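Local coordinates for thiamin pyrophosphokinase family protein (Enterococcus faecalis, PDB 3MEL), which probably catalyses transfer of a pyrophosphate group from ATP to thiamine, giving thiamine diphosphate, with magnesium as the metal, at residues I29-G32 with C33-L36; E57-F60 with V61-T65; L113-P116 with F117-R120; L130-R133 with Q134-I137; T168-S172 with K173-T177. All coordinates share one frame; numbering follows the deposited sequence.

Contact 1 of 5, residues I29-G32 with C33-L36; sequences IDRG and CLHL
Arg31 sits just ahead of Leu34 and His35 at the head of a helix, and its side chain runs out between theirs. CB points off the helix, but CG swings back beside the carbonyl carbon (chi1 -165°), coming within 4.2 Å of Leu34 CD1 and equally within 4.2 Å of His35 NE2. A bend at chi2 then carries the rest of the chain past Leu34 at a slant. At the end, Leu34 CD1 lies over one face of the guanidinium, with Arg31 CZ 3.6 Å from that methyl, while NH1 forms a salt bridge with Glu57 of helix 57-64.

The backbone below is a strand-turn-helix junction: strand 26-29 runs into a type II' turn from Ile29 to Gly32, and helix 32-37 starts at once. Asp30, a magnesium ligand, occupies the tip of this turn. Its CB points away from the helix, and OD1 accepts from Phe50 N, while its carbonyl O turns inward and takes the amide of Cys33 at 3.0 Å. Two residues on, Gly32 O receives Leu36 N at 3.1 Å, a regular helical bond. Arg31 O is held less firmly, by weak bonds from Leu34 N and His35 N. The same oxygen lies over the centre of the His35 imidazole, 3.6 Å from its plane.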
loop_
_atom_site.group_PDB
_atom_site.type_symbol
_atom_site.label_atom_id
_atom_site.label_comp_id
_atom_site.label_asym_id
_atom_site.label_seq_id
_atom_site.Cartn_x
_atom_site.Cartn_y
_atom_site.Cartn_z
ATOM N N ILE A 29 12.895 -11.294 11.351
ATOM C CA ILE A 29 11.670 -10.913 12.031
ATOM C C ILE A 29 10.706 -12.083 11.961
ATOM O O ILE A 29 10.266 -12.463 10.878
ATOM C CB ILE A 29 11.043 -9.682 11.379
ATOM C CG1 ILE A 29 12.059 -8.531 11.344
ATOM C CG2 ILE A 29 9.803 -9.286 12.118
ATOM C CD1 ILE A 29 11.582 -7.295 10.617
ATOM N N ASP A 30 10.404 -12.676 13.113
ATOM C CA ASP A 30 9.505 -13.823 13.153
ATOM C C ASP A 30 9.947 -14.854 12.122
ATOM O O ASP A 30 11.072 -15.327 12.141
ATOM C CB ASP A 30 8.057 -13.402 12.860
ATOM C CG ASP A 30 7.174 -13.434 14.082
ATOM O OD1 ASP A 30 7.699 -13.381 15.206
ATOM O OD2 ASP A 30 5.940 -13.498 13.922
ATOM N N ARG A 31 9.045 -15.184 11.214
ATOM C CA ARG A 31 9.266 -16.233 10.247
ATOM C C ARG A 31 10.355 -15.856 9.219
ATOM O O ARG A 31 10.892 -16.711 8.503
ATOM C CB ARG A 31 7.928 -16.574 9.591
ATOM C CG ARG A 31 7.943 -17.862 8.836
ATOM C CD ARG A 31 6.679 -18.686 9.007
ATOM N NE ARG A 31 6.941 -19.964 8.359
ATOM C CZ ARG A 31 7.393 -21.038 8.999
ATOM N NH1 ARG A 31 7.573 -20.991 10.311
ATOM N NH2 ARG A 31 7.644 -22.158 8.333
ATOM N N GLY A 32 10.700 -14.573 9.172
ATOM C CA GLY A 32 11.803 -14.120 8.347
ATOM C C GLY A 32 13.151 -14.648 8.816
ATOM O O GLY A 32 14.108 -14.715 8.029
ATOM N N CYS A 33 13.227 -15.006 10.096
ATOM C CA CYS A 33 14.399 -15.664 10.664
ATOM C C CYS A 33 14.705 -16.984 9.945
ATOM O O CYS A 33 15.860 -17.277 9.656
ATOM C CB CYS A 33 14.215 -15.912 12.160
ATOM S SG CYS A 33 14.156 -14.444 13.235
ATOM N N LEU A 34 13.680 -17.776 9.644
ATOM C CA LEU A 34 13.894 -19.030 8.920
ATOM C C LEU A 34 14.279 -18.786 7.462
ATOM O O LEU A 34 15.136 -19.485 6.906
ATOM C CB LEU A 34 12.647 -19.906 8.983
ATOM C CG LEU A 34 12.160 -20.189 10.405
ATOM C CD1 LEU A 34 10.669 -20.555 10.442
ATOM C CD2 LEU A 34 13.040 -21.252 11.088
ATOM N N HIS A 35 13.644 -17.788 6.846
ATOM C CA HIS A 35 13.922 -17.446 5.454
ATOM C C HIS A 35 15.390 -17.071 5.206
ATOM O O HIS A 35 15.966 -17.423 4.173
ATOM C CB HIS A 35 12.965 -16.355 4.977
ATOM C CG HIS A 35 11.533 -16.796 4.959
ATOM N ND1 HIS A 35 10.476 -15.916 4.838
ATOM C CD2 HIS A 35 10.984 -18.029 5.059
ATOM C CE1 HIS A 35 9.339 -16.590 4.860
ATOM N NE2 HIS A 35 9.620 -17.875 4.996
ATOM N N LEU A 36 15.981 -16.361 6.160
ATOM C CA LEU A 36 17.396 -16.055 6.129
ATOM C C LEU A 36 18.263 -17.320 6.166
ATOM O O LEU A 36 19.207 -17.449 5.387
ATOM C CB LEU A 36 17.750 -15.161 7.312
ATOM C CG LEU A 36 17.785 -13.652 7.114
ATOM C CD1 LEU A 36 18.111 -12.974 8.420
ATOM C CD2 LEU A 36 18.790 -13.264 6.043
#

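Contact 2 of 5, residues E57-F60 with V61-T65; sequences EYHF and VQETT
Tyr58 and Gln62 meet one turn apart on helix 57-64, the helical crossover of the beta-alpha-beta unit between strands 45-48 and 68-70. Gln62 OE1 sits over one face of the Tyr58 ring, 3.6 Å above its plane and displaced toward the rim, with ring and amide planes 59° apart. One residue along, His59 and Glu63 pair more flatly: the carboxylate stacks on the imidazole with the planes only 10° apart, and Glu63 CG is 4.0 Å from His59 CE1. NE2 of His59 and OE2 of Glu63 stay 4.3 Å apart, too far for a salt bridge.

Behind these side chains, the helix backbone sets the spacing. His59 O accepts two amides from the same face of its plane, Gln62 N at 3.1 Å and Glu63 N at 3.2 Å, and Glu57 O takes Val61 N. Further out, Tyr58 OH is hydrogen-bonded to Gln70, which ties the ring to the following strand, while Val61 packs inward on Leu34 and Ala46. Near the C-terminal end, Thr64 has OG1 turned back beside its own N (chi1 -58°), and this hydroxyl donates to Phe60 O at 3.0 Å, nearly along the C=O axis.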
loop_
_atom_site.group_PDB
_atom_site.type_symbol
_atom_site.label_atom_id
_atom_site.label_comp_id
_atom_site.label_asym_id
_atom_site.label_seq_id
_atom_site.Cartn_x
_atom_site.Cartn_y
_atom_site.Cartn_z
ATOM N N GLU A 57 11.032 -25.206 15.047
ATOM C CA GLU A 57 11.644 -24.156 14.245
ATOM C C GLU A 57 12.204 -23.062 15.140
ATOM O O GLU A 57 13.268 -22.506 14.858
ATOM C CB GLU A 57 10.639 -23.570 13.263
ATOM C CG GLU A 57 10.328 -24.472 12.074
ATOM C CD GLU A 57 9.098 -24.020 11.314
ATOM O OE1 GLU A 57 8.246 -23.327 11.918
ATOM O OE2 GLU A 57 8.981 -24.370 10.120
ATOM N N TYR A 58 11.494 -22.775 16.228
ATOM C CA TYR A 58 11.914 -21.763 17.186
ATOM C C TYR A 58 13.072 -22.235 18.059
ATOM O O TYR A 58 13.717 -21.436 18.740
ATOM C CB TYR A 58 10.738 -21.371 18.064
ATOM C CG TYR A 58 11.043 -20.237 18.996
ATOM C CD1 TYR A 58 11.555 -19.043 18.522
ATOM C CD2 TYR A 58 10.821 -20.357 20.349
ATOM C CE1 TYR A 58 11.835 -18.002 19.388
ATOM C CE2 TYR A 58 11.103 -19.327 21.219
ATOM C CZ TYR A 58 11.603 -18.154 20.740
ATOM O OH TYR A 58 11.874 -17.138 21.626
ATOM N N HIS A 59 13.329 -23.537 18.076
ATOM C CA HIS A 59 14.490 -24.044 18.804
ATOM C C HIS A 59 15.708 -23.779 17.912
ATOM O O HIS A 59 16.776 -23.364 18.369
ATOM C CB HIS A 59 14.325 -25.543 19.120
ATOM C CG HIS A 59 15.444 -26.128 19.927
ATOM N ND1 HIS A 59 16.539 -26.742 19.351
ATOM C CD2 HIS A 59 15.642 -26.185 21.265
ATOM C CE1 HIS A 59 17.362 -27.150 20.301
ATOM N NE2 HIS A 59 16.841 -26.825 21.471
ATOM N N PHE A 60 15.510 -23.996 16.619
ATOM C CA PHE A 60 16.547 -23.804 15.627
ATOM C C PHE A 60 16.939 -22.335 15.464
ATOM O O PHE A 60 18.095 -22.032 15.185
ATOM C CB PHE A 60 16.084 -24.393 14.297
ATOM C CG PHE A 60 17.026 -24.150 13.169
ATOM C CD1 PHE A 60 18.360 -24.541 13.266
ATOM C CD2 PHE A 60 16.583 -23.542 11.997
ATOM C CE1 PHE A 60 19.235 -24.321 12.220
ATOM C CE2 PHE A 60 17.452 -23.317 10.943
ATOM C CZ PHE A 60 18.780 -23.708 11.057
ATOM N N VAL A 61 15.981 -21.430 15.638
ATOM C CA VAL A 61 16.246 -20.001 15.539
ATOM C C VAL A 61 16.936 -19.490 16.799
ATOM O O VAL A 61 17.561 -18.435 16.809
ATOM C CB VAL A 61 14.953 -19.223 15.295
ATOM C CG1 VAL A 61 15.168 -17.743 15.501
ATOM C CG2 VAL A 61 14.441 -19.508 13.904
ATOM N N GLN A 62 16.846 -20.268 17.864
ATOM C CA GLN A 62 17.385 -19.858 19.149
ATOM C C GLN A 62 18.848 -20.279 19.302
ATOM O O GLN A 62 19.625 -19.589 19.960
ATOM C CB GLN A 62 16.523 -20.442 20.261
ATOM C CG GLN A 62 16.786 -19.898 21.637
ATOM C CD GLN A 62 15.586 -20.101 22.535
ATOM O OE1 GLN A 62 14.461 -20.310 22.049
ATOM N NE2 GLN A 62 15.808 -20.047 23.848
ATOM N N GLU A 63 19.224 -21.405 18.695
ATOM C CA GLU A 63 20.625 -21.844 18.689
ATOM C C GLU A 63 21.433 -21.003 17.696
ATOM O O GLU A 63 22.561 -20.574 17.975
ATOM C CB GLU A 63 20.763 -23.331 18.310
ATOM C CG GLU A 63 20.063 -24.340 19.218
ATOM C CD GLU A 63 20.413 -24.197 20.709
ATOM O OE1 GLU A 63 21.455 -24.744 21.149
ATOM O OE2 GLU A 63 19.627 -23.558 21.450
ATOM N N THR A 64 20.833 -20.761 16.540
ATOM C CA THR A 64 21.505 -20.068 15.457
ATOM C C THR A 64 21.679 -18.548 15.621
ATOM O O THR A 64 22.761 -18.042 15.428
ATOM C CB THR A 64 20.817 -20.365 14.132
ATOM O OG1 THR A 64 20.815 -21.781 13.917
ATOM C CG2 THR A 64 21.542 -19.675 13.013
ATOM N N THR A 65 20.634 -17.806 15.954
ATOM C CA THR A 65 20.809 -16.360 16.088
ATOM C C THR A 65 21.937 -16.087 17.067
ATOM O O THR A 65 22.389 -16.992 17.764
ATOM C CB THR A 65 19.538 -15.678 16.628
ATOM O OG1 THR A 65 19.729 -14.260 16.661
ATOM C CG2 THR A 65 19.222 -16.169 18.027
#

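Contact 3 of 5, residues L113-P116 with F117-R120; sequences LWLP and FEPR
Trp114 and Phe117 form the tight half of this turn. The Trp114 CB lies at the edge of the Phe117 ring and in its plane, 3.7 Å from CD2, and the indole follows on: Trp114 CD1 is also 3.7 Å from Phe117 CE2. The two aromatic groups meet obliquely, with 59° between the planes of the phenyl and the five-membered ring. Trp114 CG stands beside its own backbone N (chi1 -68°), which turns the indole along the flank of the phenyl ring. In the backbone, Phe117 N donates to Trp114 O at 3.0 Å.

The other half is looser and more polar. Glu118 N repeats the short-turn pattern on Leu115 O at 2.9 Å, and the Leu115 and Glu118 side chains run alongside each other, pointing the same way. They touch chiefly at their ends, where Leu115 CD2 is 3.6 Å from Glu118 OE2. Both carboxylate oxygens have partners on this partly exposed flank: OE1 makes a salt bridge with Arg120 NH2, and OE2 accepts from Gln81. Arg120 reaches a second acid, Asp77, through NH1.

These two successive one-turn bonds, each spanning three residues, belong to a 3-10 type link. It joins the end of helix 106-113 to helix 119-122, with Leu115 packed on helix 79-90, Pro116 on strand 135-140, and the aromatic side against Pro184 and Thr185 of the second subunit.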
loop_
_atom_site.group_PDB
_atom_site.type_symbol
_atom_site.label_atom_id
_atom_site.label_comp_id
_atom_site.label_asym_id
_atom_site.label_seq_id
_atom_site.Cartn_x
_atom_site.Cartn_y
_atom_site.Cartn_z
ATOM N N LEU A 113 4.643 1.557 5.739
ATOM C CA LEU A 113 4.787 2.779 4.960
ATOM C C LEU A 113 4.744 4.098 5.746
ATOM O O LEU A 113 5.106 5.135 5.223
ATOM C CB LEU A 113 3.664 2.793 3.929
ATOM C CG LEU A 113 3.653 3.886 2.878
ATOM C CD1 LEU A 113 4.915 3.778 2.055
ATOM C CD2 LEU A 113 2.427 3.730 2.010
ATOM N N TRP A 114 4.270 4.076 6.984
ATOM C CA TRP A 114 4.173 5.298 7.771
ATOM C C TRP A 114 5.181 5.261 8.919
ATOM O O TRP A 114 5.100 6.052 9.854
ATOM C CB TRP A 114 2.751 5.475 8.333
ATOM C CG TRP A 114 1.633 5.755 7.309
ATOM C CD1 TRP A 114 1.732 6.430 6.113
ATOM C CD2 TRP A 114 0.246 5.386 7.435
ATOM N NE1 TRP A 114 0.504 6.471 5.483
ATOM C CE2 TRP A 114 -0.418 5.834 6.273
ATOM C CE3 TRP A 114 -0.490 4.699 8.411
ATOM C CZ2 TRP A 114 -1.782 5.624 6.074
ATOM C CZ3 TRP A 114 -1.832 4.487 8.201
ATOM C CH2 TRP A 114 -2.468 4.954 7.050
ATOM N N LEU A 115 6.126 4.327 8.851
ATOM C CA LEU A 115 7.165 4.201 9.877
ATOM C C LEU A 115 7.869 5.521 10.239
ATOM O O LEU A 115 7.827 5.935 11.397
ATOM C CB LEU A 115 8.159 3.105 9.507
ATOM C CG LEU A 115 7.668 1.715 9.913
ATOM C CD1 LEU A 115 8.359 0.606 9.165
ATOM C CD2 LEU A 115 7.824 1.517 11.392
ATOM N N PRO A 116 8.500 6.196 9.250
ATOM C CA PRO A 116 9.133 7.511 9.428
ATOM C C PRO A 116 8.292 8.535 10.195
ATOM O O PRO A 116 8.858 9.457 10.777
ATOM C CB PRO A 116 9.302 8.012 7.989
ATOM C CG PRO A 116 8.532 7.047 7.128
ATOM C CD PRO A 116 8.612 5.757 7.853
ATOM N N PHE A 117 6.968 8.398 10.168
ATOM C CA PHE A 117 6.090 9.325 10.879
ATOM C C PHE A 117 6.279 9.250 12.376
ATOM O O PHE A 117 6.141 10.254 13.068
ATOM C CB PHE A 117 4.614 9.055 10.557
ATOM C CG PHE A 117 4.116 9.773 9.336
ATOM C CD1 PHE A 117 4.280 11.133 9.211
ATOM C CD2 PHE A 117 3.477 9.087 8.326
ATOM C CE1 PHE A 117 3.853 11.785 8.097
ATOM C CE2 PHE A 117 3.031 9.743 7.215
ATOM C CZ PHE A 117 3.220 11.093 7.100
ATOM N N GLU A 118 6.579 8.052 12.873
ATOM C CA GLU A 118 6.674 7.816 14.305
ATOM C C GLU A 118 7.806 8.616 14.944
ATOM O O GLU A 118 8.932 8.632 14.454
ATOM C CB GLU A 118 6.856 6.332 14.560
ATOM C CG GLU A 118 5.916 5.473 13.753
ATOM C CD GLU A 118 5.836 4.043 14.258
ATOM O OE1 GLU A 118 6.245 3.789 15.413
ATOM O OE2 GLU A 118 5.358 3.173 13.493
ATOM N N PRO A 119 7.508 9.296 16.053
ATOM C CA PRO A 119 8.528 10.186 16.621
ATOM C C PRO A 119 9.849 9.468 16.863
ATOM O O PRO A 119 10.891 10.103 16.777
ATOM C CB PRO A 119 7.892 10.655 17.934
ATOM C CG PRO A 119 6.416 10.548 17.684
ATOM C CD PRO A 119 6.246 9.328 16.816
ATOM N N ARG A 120 9.809 8.165 17.129
ATOM C CA ARG A 120 11.027 7.378 17.365
ATOM C C ARG A 120 11.775 6.977 16.086
ATOM O O ARG A 120 12.798 6.323 16.163
ATOM C CB ARG A 120 10.706 6.114 18.171
ATOM C CG ARG A 120 10.251 4.954 17.316
ATOM C CD ARG A 120 9.548 3.873 18.124
ATOM N NE ARG A 120 8.540 3.174 17.328
ATOM C CZ ARG A 120 7.710 2.251 17.801
ATOM N NH1 ARG A 120 7.763 1.917 19.070
ATOM N NH2 ARG A 120 6.825 1.667 17.009
#

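Contact 4 of 5, residues L130-R133 with Q134-I137; sequences LCDR and QNSI
Asn135 O is approached by two groups from the opposite arm: the amide of Asp132, with N 2.6 Å away and an N-H...O angle of 166°, and the CA-H of Cys131, whose CA stands at 3.3 Å. In the reverse direction Asn135 N gives a weak bond to Asp132 O. Together these bonds close a two-residue beta hairpin, with Arg133 and Gln134 at the bend in type I turn conformation, between strand 128-131 and strand 135-140.

Farther from the bend the strands continue in antiparallel register. Cys131 and Ser136 are a non-hydrogen-bonded pair, with SG 3.9 Å from OG on one face of the sheet; the Ser136 hydroxyl is engaged by Glu150. Leu130 and Ile137 make the next, hydrogen-bonded pair. Ile137 N reaches Leu130 O at 2.9 Å, while the return bond from Leu130 N is weak. Leu130 O also takes a CA-H...O contact from Ser136. The Leu130 and Ile137 side chains share the other face, CB to CB 4.3 Å apart.

Near the bend the Asp132 and Asn135 side chains come closest through their CB atoms, 3.7 Å apart. With CG beside its backbone N (chi1 -71°), the Asn135 amide is carried toward the second subunit, where ND2 donates to Gly104 O and OD1 accepts from Ile106 N. Within the same chain, Gln134 NE2 donates to Lys212 O. The backbone bonds join the two arms to each other and, through Cys131 and Ser136, to the neighbouring strands, while the Asn135 amide uses both donor and acceptor to join the subunits.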
loop_
_atom_site.group_PDB
_atom_site.type_symbol
_atom_site.label_atom_id
_atom_site.label_comp_id
_atom_site.label_asym_id
_atom_site.label_seq_id
_atom_site.Cartn_x
_atom_site.Cartn_y
_atom_site.Cartn_z
ATOM N N LEU A 130 12.359 0.314 2.267
ATOM C CA LEU A 130 11.547 -0.892 2.149
ATOM C C LEU A 130 11.629 -1.383 0.727
ATOM O O LEU A 130 11.481 -0.591 -0.192
ATOM C CB LEU A 130 10.089 -0.577 2.454
ATOM C CG LEU A 130 9.646 -0.279 3.883
ATOM C CD1 LEU A 130 8.527 0.723 3.856
ATOM C CD2 LEU A 130 9.189 -1.556 4.576
ATOM N N CYS A 131 11.827 -2.680 0.525
ATOM C CA CYS A 131 12.010 -3.182 -0.836
ATOM C C CYS A 131 11.301 -4.477 -1.181
ATOM O O CYS A 131 11.159 -5.375 -0.368
ATOM C CB CYS A 131 13.494 -3.316 -1.163
ATOM S SG CYS A 131 14.402 -1.800 -0.916
ATOM N N ASP A 132 10.887 -4.547 -2.432
ATOM C CA ASP A 132 10.139 -5.655 -2.985
ATOM C C ASP A 132 10.897 -6.094 -4.203
ATOM O O ASP A 132 11.724 -5.343 -4.738
ATOM C CB ASP A 132 8.772 -5.159 -3.505
ATOM C CG ASP A 132 7.628 -5.452 -2.558
ATOM O OD1 ASP A 132 7.548 -4.841 -1.469
ATOM O OD2 ASP A 132 6.782 -6.292 -2.917
ATOM N N ARG A 133 10.566 -7.287 -4.680
ATOM C CA ARG A 133 10.922 -7.674 -6.037
ATOM C C ARG A 133 10.617 -6.530 -7.005
ATOM O O ARG A 133 11.409 -6.264 -7.907
ATOM C CB ARG A 133 10.178 -8.949 -6.457
ATOM C CG ARG A 133 10.708 -9.587 -7.748
ATOM C CD ARG A 133 10.037 -10.933 -8.066
ATOM N NE ARG A 133 10.904 -11.811 -8.863
ATOM C CZ ARG A 133 12.148 -12.182 -8.522
ATOM N NH1 ARG A 133 12.717 -11.745 -7.395
ATOM N NH2 ARG A 133 12.841 -12.994 -9.318
ATOM N N GLN A 134 9.483 -5.849 -6.797
ATOM C CA GLN A 134 8.987 -4.818 -7.727
ATOM C C GLN A 134 9.128 -3.386 -7.245
ATOM O O GLN A 134 8.868 -2.459 -8.016
ATOM C CB GLN A 134 7.487 -4.982 -7.996
ATOM C CG GLN A 134 7.036 -6.277 -8.587
ATOM C CD GLN A 134 5.658 -6.137 -9.195
ATOM O OE1 GLN A 134 4.784 -6.986 -9.015
ATOM N NE2 GLN A 134 5.448 -5.041 -9.902
ATOM N N ASN A 135 9.467 -3.192 -5.974
ATOM C CA ASN A 135 9.359 -1.859 -5.390
ATOM C C ASN A 135 10.525 -1.498 -4.524
ATOM O O ASN A 135 11.122 -2.358 -3.879
ATOM C CB ASN A 135 8.066 -1.725 -4.583
ATOM C CG ASN A 135 6.850 -1.685 -5.460
ATOM O OD1 ASN A 135 6.548 -0.659 -6.057
ATOM N ND2 ASN A 135 6.153 -2.806 -5.566
ATOM N N SER A 136 10.847 -0.213 -4.509
ATOM C CA SER A 136 11.898 0.270 -3.645
ATOM C C SER A 136 11.550 1.656 -3.151
ATOM O O SER A 136 11.411 2.583 -3.956
ATOM C CB SER A 136 13.236 0.294 -4.372
ATOM O OG SER A 136 14.198 0.973 -3.582
ATOM N N ILE A 137 11.451 1.795 -1.824
ATOM C CA ILE A 137 10.877 2.981 -1.209
ATOM C C ILE A 137 11.863 3.748 -0.332
ATOM O O ILE A 137 12.516 3.176 0.528
ATOM C CB ILE A 137 9.628 2.593 -0.386
ATOM C CG1 ILE A 137 8.628 1.836 -1.268
ATOM C CG2 ILE A 137 8.955 3.830 0.202
ATOM C CD1 ILE A 137 7.481 1.187 -0.534
#

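Contact 5 of 5, residues T168-S172 with K173-T177; sequences TLRRS and KYLLT
A hairpin-like return at the edge of the three-stranded antiparallel sheet joins strand 167-170 to the short, weakly bonded strand 176-177, in the vitamin B1 binding domain. Its main cross-link is Leu169 N donating to Leu176 O at 3.1 Å. Arg170 NH1 adds a weak bond to the same oxygen, so Leu176 O is gripped by one backbone and one side-chain donor.

Arg170 reaches it by bending at chi2 (-73°), which folds the side chain back over the strand. The guanidinium then has Thr177 CG2 at its edge, 3.6 Å from NH2, and Thr168 CG2 over one face, while NH1 passes Leu175 CB at 3.6 Å. On the other flank the leucines pack: Leu169 CD1 meets Leu176 CD1 at 3.7 Å, and Leu169 CD2 lies 3.5 Å from Leu175 CA.

At the bend, Ser172 OG donates to Arg170 O at 3.0 Å, a local clasp across Arg171, whose guanidinium forms a salt bridge with Glu194. Tyr174 extends away from the bend and bonds through OH to Glu74 of the second subunit.

Few backbone bonds run between the arms of this return; the leucine contacts and the weak Arg170 bond probably help to hold them together, and the positive charge of Arg170 probably polarises Leu176 O.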
loop_
_atom_site.group_PDB
_atom_site.type_symbol
_atom_site.label_atom_id
_atom_site.label_comp_id
_atom_site.label_asym_id
_atom_site.label_seq_id
_atom_site.Cartn_x
_atom_site.Cartn_y
_atom_site.Cartn_z
ATOM N N THR A 168 8.697 21.103 -6.506
ATOM C CA THR A 168 9.335 21.252 -7.809
ATOM C C THR A 168 10.088 19.970 -8.085
ATOM O O THR A 168 10.649 19.366 -7.183
ATOM C CB THR A 168 10.326 22.436 -7.845
ATOM O OG1 THR A 168 9.669 23.650 -7.465
ATOM C CG2 THR A 168 10.894 22.608 -9.239
ATOM N N LEU A 169 10.129 19.554 -9.336
ATOM C CA LEU A 169 10.598 18.222 -9.646
ATOM C C LEU A 169 11.115 18.190 -11.091
ATOM O O LEU A 169 10.353 18.366 -12.029
ATOM C CB LEU A 169 9.435 17.256 -9.366
ATOM C CG LEU A 169 9.067 15.911 -9.990
ATOM C CD1 LEU A 169 7.745 15.462 -9.405
ATOM C CD2 LEU A 169 8.947 16.003 -11.490
ATOM N N ARG A 170 12.425 18.008 -11.256
ATOM C CA ARG A 170 13.059 18.061 -12.577
ATOM C C ARG A 170 13.731 16.761 -13.018
ATOM O O ARG A 170 13.687 15.743 -12.322
ATOM C CB ARG A 170 14.096 19.189 -12.640
ATOM C CG ARG A 170 13.528 20.601 -12.571
ATOM C CD ARG A 170 12.813 21.012 -13.863
ATOM N NE ARG A 170 12.158 22.311 -13.708
ATOM C CZ ARG A 170 10.857 22.471 -13.478
ATOM N NH1 ARG A 170 10.057 21.412 -13.399
ATOM N NH2 ARG A 170 10.349 23.693 -13.341
ATOM N N ARG A 171 14.360 16.831 -14.190
ATOM C CA ARG A 171 15.071 15.702 -14.790
ATOM C C ARG A 171 14.233 14.419 -14.877
ATOM O O ARG A 171 14.782 13.325 -15.021
ATOM C CB ARG A 171 16.387 15.436 -14.059
ATOM C CG ARG A 171 17.279 16.655 -13.881
ATOM C CD ARG A 171 18.729 16.212 -13.835
ATOM N NE ARG A 171 19.411 16.446 -12.558
ATOM C CZ ARG A 171 20.511 15.793 -12.165
ATOM N NH1 ARG A 171 21.051 14.843 -12.932
ATOM N NH2 ARG A 171 21.068 16.075 -10.993
ATOM N N SER A 172 12.913 14.560 -14.783
ATOM C CA SER A 172 11.992 13.441 -14.947
ATOM C C SER A 172 11.378 13.503 -16.341
ATOM O O SER A 172 11.628 14.445 -17.088
ATOM C CB SER A 172 10.871 13.512 -13.901
ATOM O OG SER A 172 11.377 13.879 -12.626
ATOM N N LYS A 173 10.571 12.505 -16.685
ATOM C CA LYS A 173 9.827 12.511 -17.945
ATOM C C LYS A 173 8.468 13.156 -17.736
ATOM O O LYS A 173 7.576 13.003 -18.550
ATOM C CB LYS A 173 9.668 11.079 -18.485
ATOM C CG LYS A 173 8.943 10.920 -19.818
ATOM C CD LYS A 173 7.616 10.198 -19.629
ATOM C CE LYS A 173 7.082 9.637 -20.930
ATOM N NZ LYS A 173 8.143 8.874 -21.658
ATOM N N TYR A 174 8.327 13.866 -16.625
ATOM C CA TYR A 174 7.087 14.539 -16.235
ATOM C C TYR A 174 7.446 15.447 -15.086
ATOM O O TYR A 174 8.168 15.049 -14.173
ATOM C CB TYR A 174 6.024 13.562 -15.760
ATOM C CG TYR A 174 5.380 12.749 -16.846
ATOM C CD1 TYR A 174 4.574 13.345 -17.803
ATOM C CD2 TYR A 174 5.554 11.376 -16.901
ATOM C CE1 TYR A 174 3.974 12.596 -18.798
ATOM C CE2 TYR A 174 4.962 10.618 -17.895
ATOM C CZ TYR A 174 4.175 11.232 -18.842
ATOM O OH TYR A 174 3.582 10.475 -19.828
ATOM N N LEU A 175 6.952 16.673 -15.126
ATOM C CA LEU A 175 7.425 17.668 -14.188
ATOM C C LEU A 175 6.291 18.245 -13.361
ATOM O O LEU A 175 5.122 18.227 -13.766
ATOM C CB LEU A 175 8.166 18.789 -14.931
ATOM C CG LEU A 175 9.198 18.430 -16.014
ATOM C CD1 LEU A 175 9.819 19.702 -16.581
ATOM C CD2 LEU A 175 10.280 17.492 -15.500
ATOM N N LEU A 176 6.647 18.723 -12.181
ATOM C CA LEU A 176 5.776 19.589 -11.419
ATOM C C LEU A 176 6.674 20.752 -11.149
ATOM O O LEU A 176 7.894 20.608 -11.174
ATOM C CB LEU A 176 5.372 18.968 -10.085
ATOM C CG LEU A 176 4.576 17.674 -10.127
ATOM C CD1 LEU A 176 4.492 17.100 -8.729
ATOM C CD2 LEU A 176 3.195 17.877 -10.760
ATOM N N THR A 177 6.092 21.911 -10.893
ATOM C CA THR A 177 6.921 23.049 -10.582
ATOM C C THR A 177 6.190 24.013 -9.657
ATOM O O THR A 177 5.155 24.565 -10.017
ATOM C CB THR A 177 7.505 23.708 -11.876
ATOM O OG1 THR A 177 7.389 25.130 -11.799
ATOM C CG2 THR A 177 6.808 23.190 -13.132
#

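In the fold
Following the chain, the five contacts come strictly in series, none nesting in or crossing another. Contact 1 turns strand 26-29 into helix 32-37, and contact 2 forms the neighbouring helix 57-64; these two touch directly. Contact 3 then closes the link between helices 106-113 and 119-122, and contact 4 closes the hairpin where the parallel part of the large sheet gives way to its antiparallel part. Contacts 3 and 4 come within about 4 Å at their nearest atoms and both meet the second subunit. Contact 5 bends back from the edge strand 167-170 of the smaller sheet, its centre about 49 Å from that of contact 2, at the other end of the chain's fold.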